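Local coordinates for flagellar biosynthetic protein FliP (Thermotoga maritima MSB8, PDB 5H72) that probably takes part in flagellum-specific protein export as a component of the type III export gate, here represented by its periplasmic domain, at residues R30-I34 with I60-N65; H40-N45 with L74-V79. One frame throughout, in Å; residues are numbered along the deposited sequence.

Contact 1. Residues R30-I34 with I60-N65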
loop_
_atom_site.group_PDB
_atom_site.type_symbol
_atom_site.label_atom_id
_atom_site.label_comp_id
_atom_site.label_asym_id
_atom_site.label_seq_id
_atom_site.Cartn_x
_atom_site.Cartn_y
_atom_site.Cartn_z
ATOM N N ARG A 30 8.615 -7.919 5.029
ATOM C CA ARG A 30 9.103 -7.996 6.409
ATOM C C ARG A 30 10.498 -7.410 6.526
ATOM O O ARG A 30 10.767 -6.618 7.429
ATOM C CB ARG A 30 9.117 -9.439 6.915
ATOM C CG ARG A 30 7.737 -9.972 7.276
ATOM C CD ARG A 30 7.839 -11.368 7.864
ATOM N NE ARG A 30 8.605 -11.395 9.105
ATOM C CZ ARG A 30 8.087 -11.154 10.306
ATOM N NH1 ARG A 30 6.801 -10.864 10.431
ATOM N NH2 ARG A 30 8.848 -11.203 11.386
ATOM N N GLU A 31 11.371 -7.787 5.596
ATOM C CA GLU A 31 12.764 -7.326 5.611
ATOM C C GLU A 31 12.893 -5.806 5.487
ATOM O O GLU A 31 13.724 -5.214 6.170
ATOM C CB GLU A 31 13.578 -8.009 4.495
ATOM C CG GLU A 31 13.953 -9.464 4.785
ATOM C CD GLU A 31 14.769 -10.119 3.658
ATOM O OE1 GLU A 31 15.005 -9.464 2.613
ATOM O OE2 GLU A 31 15.180 -11.297 3.821
ATOM N N PHE A 32 12.082 -5.157 4.648
ATOM C CA PHE A 32 12.232 -3.707 4.539
ATOM C C PHE A 32 11.506 -2.986 5.683
ATOM O O PHE A 32 11.942 -1.918 6.097
ATOM C CB PHE A 32 11.832 -3.176 3.125
ATOM C CG PHE A 32 10.364 -2.924 2.887
ATOM C CD1 PHE A 32 9.670 -1.928 3.566
ATOM C CD2 PHE A 32 9.702 -3.610 1.878
ATOM C CE1 PHE A 32 8.335 -1.684 3.313
ATOM C CE2 PHE A 32 8.354 -3.364 1.604
ATOM C CZ PHE A 32 7.670 -2.399 2.329
ATOM N N MET A 33 10.440 -3.571 6.219
ATOM C CA MET A 33 9.820 -3.002 7.411
ATOM C C MET A 33 10.820 -3.038 8.560
ATOM O O MET A 33 11.053 -2.026 9.231
ATOM C CB MET A 33 8.534 -3.753 7.786
ATOM C CG MET A 33 7.371 -3.478 6.845
ATOM S SD MET A 33 5.766 -4.057 7.438
ATOM C CE MET A 33 6.055 -5.814 7.642
ATOM N N ILE A 34 11.430 -4.201 8.760
ATOM C CA ILE A 34 12.431 -4.365 9.803
ATOM C C ILE A 34 13.613 -3.408 9.607
ATOM O O ILE A 34 14.057 -2.756 10.550
ATOM C CB ILE A 34 12.918 -5.823 9.860
ATOM C CG1 ILE A 34 11.834 -6.697 10.492
ATOM C CG2 ILE A 34 14.220 -5.936 10.642
ATOM C CD1 ILE A 34 12.051 -8.177 10.307
ATOM N N ILE A 60 12.997 -8.094 17.072
ATOM C CA ILE A 60 11.855 -7.691 16.254
ATOM C C ILE A 60 11.624 -8.632 15.075
ATOM O O ILE A 60 10.518 -8.687 14.531
ATOM C CB ILE A 60 11.987 -6.243 15.738
ATOM C CG1 ILE A 60 13.192 -6.072 14.817
ATOM C CG2 ILE A 60 12.068 -5.268 16.911
ATOM C CD1 ILE A 60 13.233 -4.707 14.160
ATOM N N GLU A 61 12.634 -9.412 14.707
ATOM C CA GLU A 61 12.438 -10.381 13.632
ATOM C C GLU A 61 11.479 -11.492 14.033
ATOM O O GLU A 61 11.045 -12.260 13.187
ATOM C CB GLU A 61 13.765 -10.995 13.189
ATOM C CG GLU A 61 14.746 -10.007 12.572
ATOM C CD GLU A 61 15.571 -9.284 13.619
ATOM O OE1 GLU A 61 15.206 -9.345 14.808
ATOM O OE2 GLU A 61 16.590 -8.662 13.255
ATOM N N GLU A 62 11.155 -11.587 15.317
ATOM C CA GLU A 62 10.222 -12.617 15.777
ATOM C C GLU A 62 8.787 -12.084 15.904
ATOM O O GLU A 62 7.866 -12.839 16.193
ATOM C CB GLU A 62 10.686 -13.195 17.117
ATOM C CG GLU A 62 12.117 -13.728 17.111
ATOM C CD GLU A 62 12.681 -13.937 18.516
ATOM O OE1 GLU A 62 12.045 -13.490 19.502
ATOM O OE2 GLU A 62 13.767 -14.552 18.635
ATOM N N ALA A 63 8.593 -10.787 15.698
ATOM C CA ALA A 63 7.246 -10.238 15.754
ATOM C C ALA A 63 6.439 -10.672 14.534
ATOM O O ALA A 63 6.916 -10.580 13.401
ATOM C CB ALA A 63 7.282 -8.729 15.849
ATOM N N PRO A 64 5.219 -11.168 14.766
ATOM C CA PRO A 64 4.305 -11.490 13.664
ATOM C C PRO A 64 3.857 -10.215 12.943
ATOM O O PRO A 64 4.007 -9.112 13.476
ATOM C CB PRO A 64 3.128 -12.176 14.370
ATOM C CG PRO A 64 3.140 -11.581 15.752
ATOM C CD PRO A 64 4.601 -11.397 16.085
ATOM N N ASN A 65 3.310 -10.363 11.744
ATOM C CA ASN A 65 2.934 -9.193 10.968
ATOM C C ASN A 65 1.872 -8.341 11.667
ATOM O O ASN A 65 1.837 -7.128 11.485
ATOM C CB ASN A 65 2.463 -9.617 9.578
ATOM C CG ASN A 65 3.616 -10.006 8.668
ATOM O OD1 ASN A 65 4.750 -9.563 8.856
ATOM N ND2 ASN A 65 3.333 -10.837 7.677
HETATM O O HOH W 1 11.113 -12.133 9.753
#

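Contact 2. Residues H40-N45 with L74-V79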
loop_
_atom_site.group_PDB
_atom_site.type_symbol
_atom_site.label_atom_id
_atom_site.label_comp_id
_atom_site.label_asym_id
_atom_site.label_seq_id
_atom_site.Cartn_x
_atom_site.Cartn_y
_atom_site.Cartn_z
ATOM N N HIS A 40 15.850 3.754 11.669
ATOM C CA HIS A 40 15.307 4.942 12.325
ATOM C C HIS A 40 15.128 4.736 13.840
ATOM O O HIS A 40 14.503 5.545 14.515
ATOM C CB HIS A 40 13.982 5.346 11.680
ATOM C CG HIS A 40 14.104 5.701 10.227
ATOM N ND1 HIS A 40 14.710 6.859 9.792
ATOM C CD2 HIS A 40 13.704 5.045 9.115
ATOM C CE1 HIS A 40 14.675 6.907 8.472
ATOM N NE2 HIS A 40 14.071 5.813 8.034
ATOM N N HIS A 41 15.689 3.648 14.359
ATOM C CA HIS A 41 15.747 3.400 15.803
ATOM C C HIS A 41 14.373 3.413 16.428
ATOM O O HIS A 41 14.150 4.044 17.462
ATOM C CB HIS A 41 16.650 4.433 16.486
ATOM C CG HIS A 41 17.965 4.630 15.788
ATOM N ND1 HIS A 41 18.174 5.634 14.870
ATOM C CD2 HIS A 41 19.116 3.923 15.844
ATOM C CE1 HIS A 41 19.408 5.553 14.401
ATOM N NE2 HIS A 41 20.004 4.519 14.979
ATOM N N ASN A 42 13.450 2.712 15.778
ATOM C CA ASN A 42 12.067 2.674 16.200
ATOM C C ASN A 42 11.666 1.295 16.692
ATOM O O ASN A 42 10.477 1.014 16.840
ATOM C CB ASN A 42 11.148 3.095 15.044
ATOM C CG ASN A 42 11.062 4.592 14.883
ATOM O OD1 ASN A 42 11.014 5.114 13.770
ATOM N ND2 ASN A 42 11.048 5.298 16.002
ATOM N N GLU A 43 12.646 0.430 16.939
ATOM C CA GLU A 43 12.344 -0.952 17.330
ATOM C C GLU A 43 11.405 -1.035 18.527
ATOM O O GLU A 43 10.622 -1.968 18.635
ATOM C CB GLU A 43 13.616 -1.730 17.651
ATOM C CG GLU A 43 14.688 -1.675 16.582
ATOM C CD GLU A 43 15.656 -0.521 16.796
ATOM O OE1 GLU A 43 15.292 0.454 17.497
ATOM O OE2 GLU A 43 16.791 -0.593 16.269
ATOM N N ASP A 44 11.472 -0.050 19.417
ATOM C CA ASP A 44 10.627 -0.042 20.606
ATOM C C ASP A 44 9.152 -0.177 20.265
ATOM O O ASP A 44 8.399 -0.804 21.017
ATOM C CB ASP A 44 10.857 1.229 21.432
ATOM C CG ASP A 44 12.041 1.098 22.384
ATOM O OD1 ASP A 44 12.387 -0.047 22.757
ATOM O OD2 ASP A 44 12.623 2.138 22.764
ATOM N N ASN A 45 8.736 0.396 19.136
ATOM C CA ASN A 45 7.350 0.250 18.684
ATOM C C ASN A 45 6.941 -1.209 18.627
ATOM O O ASN A 45 5.846 -1.567 19.055
ATOM C CB ASN A 45 7.139 0.882 17.307
ATOM C CG ASN A 45 7.290 2.384 17.324
ATOM O OD1 ASN A 45 7.279 3.011 18.384
ATOM N ND2 ASN A 45 7.419 2.976 16.145
ATOM N N LEU A 74 3.535 3.177 12.473
ATOM C CA LEU A 74 3.793 4.144 13.538
ATOM C C LEU A 74 5.158 4.767 13.351
ATOM O O LEU A 74 5.295 5.990 13.398
ATOM C CB LEU A 74 3.709 3.489 14.916
ATOM C CG LEU A 74 2.315 3.271 15.499
ATOM C CD1 LEU A 74 2.440 2.845 16.952
ATOM C CD2 LEU A 74 1.467 4.534 15.370
ATOM N N GLY A 75 6.160 3.918 13.119
ATOM C CA GLY A 75 7.514 4.371 12.856
ATOM C C GLY A 75 7.621 5.358 11.704
ATOM O O GLY A 75 8.317 6.365 11.813
ATOM N N GLU A 76 6.935 5.086 10.599
ATOM C CA GLU A 76 7.026 5.972 9.431
ATOM C C GLU A 76 6.385 7.326 9.702
ATOM O O GLU A 76 6.881 8.346 9.259
ATOM C CB GLU A 76 6.366 5.341 8.202
ATOM C CG GLU A 76 7.083 4.110 7.654
ATOM C CD GLU A 76 8.511 4.406 7.254
ATOM O OE1 GLU A 76 8.736 5.467 6.640
ATOM O OE2 GLU A 76 9.403 3.589 7.561
ATOM N N LEU A 77 5.276 7.332 10.435
ATOM C CA LEU A 77 4.603 8.589 10.743
ATOM C C LEU A 77 5.464 9.430 11.677
ATOM O O LEU A 77 5.617 10.630 11.462
ATOM C CB LEU A 77 3.217 8.325 11.339
ATOM C CG LEU A 77 2.220 7.734 10.331
ATOM C CD1 LEU A 77 1.019 7.112 11.028
ATOM C CD2 LEU A 77 1.766 8.787 9.317
ATOM N N GLU A 78 6.058 8.800 12.689
ATOM C CA GLU A 78 6.973 9.498 13.599
ATOM C C GLU A 78 8.108 10.177 12.845
ATOM O O GLU A 78 8.434 11.325 13.117
ATOM C CB GLU A 78 7.546 8.534 14.646
ATOM C CG GLU A 78 6.524 8.101 15.705
ATOM C CD GLU A 78 6.779 6.695 16.245
ATOM O OE1 GLU A 78 7.820 6.094 15.890
ATOM O OE2 GLU A 78 5.937 6.187 17.020
ATOM N N VAL A 79 8.710 9.476 11.894
ATOM C CA VAL A 79 9.767 10.075 11.093
ATOM C C VAL A 79 9.191 11.132 10.152
ATOM O O VAL A 79 9.797 12.184 9.962
ATOM C CB VAL A 79 10.546 9.008 10.279
ATOM C CG1 VAL A 79 11.637 9.662 9.411
ATOM C CG2 VAL A 79 11.149 7.964 11.216
#

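Contact 1. Residues R30-I34 with I60-N65
Arg30 points its guanidinium end-on into the turn formed by 60-65, and the oxygens there meet it along its edge, not over its faces. Ala63 O is gripped by both terminal nitrogens: NH2 at 2.9 Å from Ala63 O, and NH1 at 3.0 Å from the same oxygen, which lies in the guanidinium plane. At NH1 a second bond runs to Asn65 OD1 (2.9 Å), but here the fit is less regular: the amide and guanidinium planes are turned 39° apart, and NH1 stands above the amide plane rather than on a lone pair. A weak bond joins NH2 to Glu61 O at 3.0 Å. Arg30 is trans about chi2 but turns at chi3 (62°), and its NE donates to a water 2.7 Å away; this water also bonds weakly to Glu61 O. Three carbonyl oxygens, two of the main chain and one of a side chain, thus help fix the rotation of the guanidinium, Glu61 O least firmly, and their negative ends probably stabilise its positive charge. One turn further along, Ile34 and Ile60 lie alongside each other, pointing opposite ways, with Ile34 CG2 3.9 Å from Ile60 CD1. Ile34 CD1 rests against Glu61 CG, the glutamate chain lying across the tip of the isoleucine; the Glu61 carboxylate itself pairs with Lys38. The contact ties the C-terminal half of helix 17-39 to the turn leading into helix 65-80, with Pro64 as N-cap. Met33 packs on Leu68, Ile69 and Phe72 of that helix, while Ile60 and Ala63 touch helix 43-52.

Contact 2. Residues H40-N45 with L74-V79
Asn45, in the first turn of helix 43-52, just after the Schellman motif (His41 at C-prime) that closes helix 17-39, reaches across to Glu78 of helix 65-80 in this all-helical domain. Followed outward, the Asn45 side chain leaves CB toward the opposing helix, and its CG lies 4.0 Å from both Glu78 OE1 and Glu78 OE2. OD1 lies beside the carboxylate, nearer OE2. ND2 goes deepest: it approaches Leu74 CB and donates to Glu78 OE1 at 3.2 Å in a nearly straight bond (N-H...O 176°). The acceptor lies in the amide plane of Asn45, while ND2 meets OE1 from the syn side, somewhat out of the carboxylate plane, the two planes being 60° apart. A weak bond from ND2 to Ala71 O gives this buried amide a second partner on the same helix. Asn42 passes alongside Glu78, pointing the other way, its ND2 3.3 Å from Glu78 OE1 at too poor an angle for a hydrogen bond; its OD1 lies 3.7 Å from Gly75 CA, a close approach to the helix backbone at a residue without a side chain. Arg28 of a second subunit packs on both His40 and Val79 at the other end of the contact. There the side chains of His40 and Val79 stand roughly perpendicular, and Val79 CG2 makes a CH-pi contact over one face of the imidazole, 4.2 Å from the His40 ring centroid.

Overall arrangement
The centres of the two contacts lie about 13 Å apart, and their segments alternate along the chain: 30-34, 40-45, 60-65, 74-79. Helix 17-39 supplies the first segment and ends just before the second, which leads into helix 43-52; 60-65 runs up to the start of helix 65-80, and 74-79 lies near that helix's end. The centre of contact 2 is about 10 Å from the centre of the chain, against about 4 Å for contact 1. They meet where Ile60 CG2 packs against Glu43 CB at 3.9 Å. Together they join the three helices of this periplasmic domain: 60-65 sits on helix 17-39, and the 40-42 turn with the start of helix 43-52 on helix 65-80.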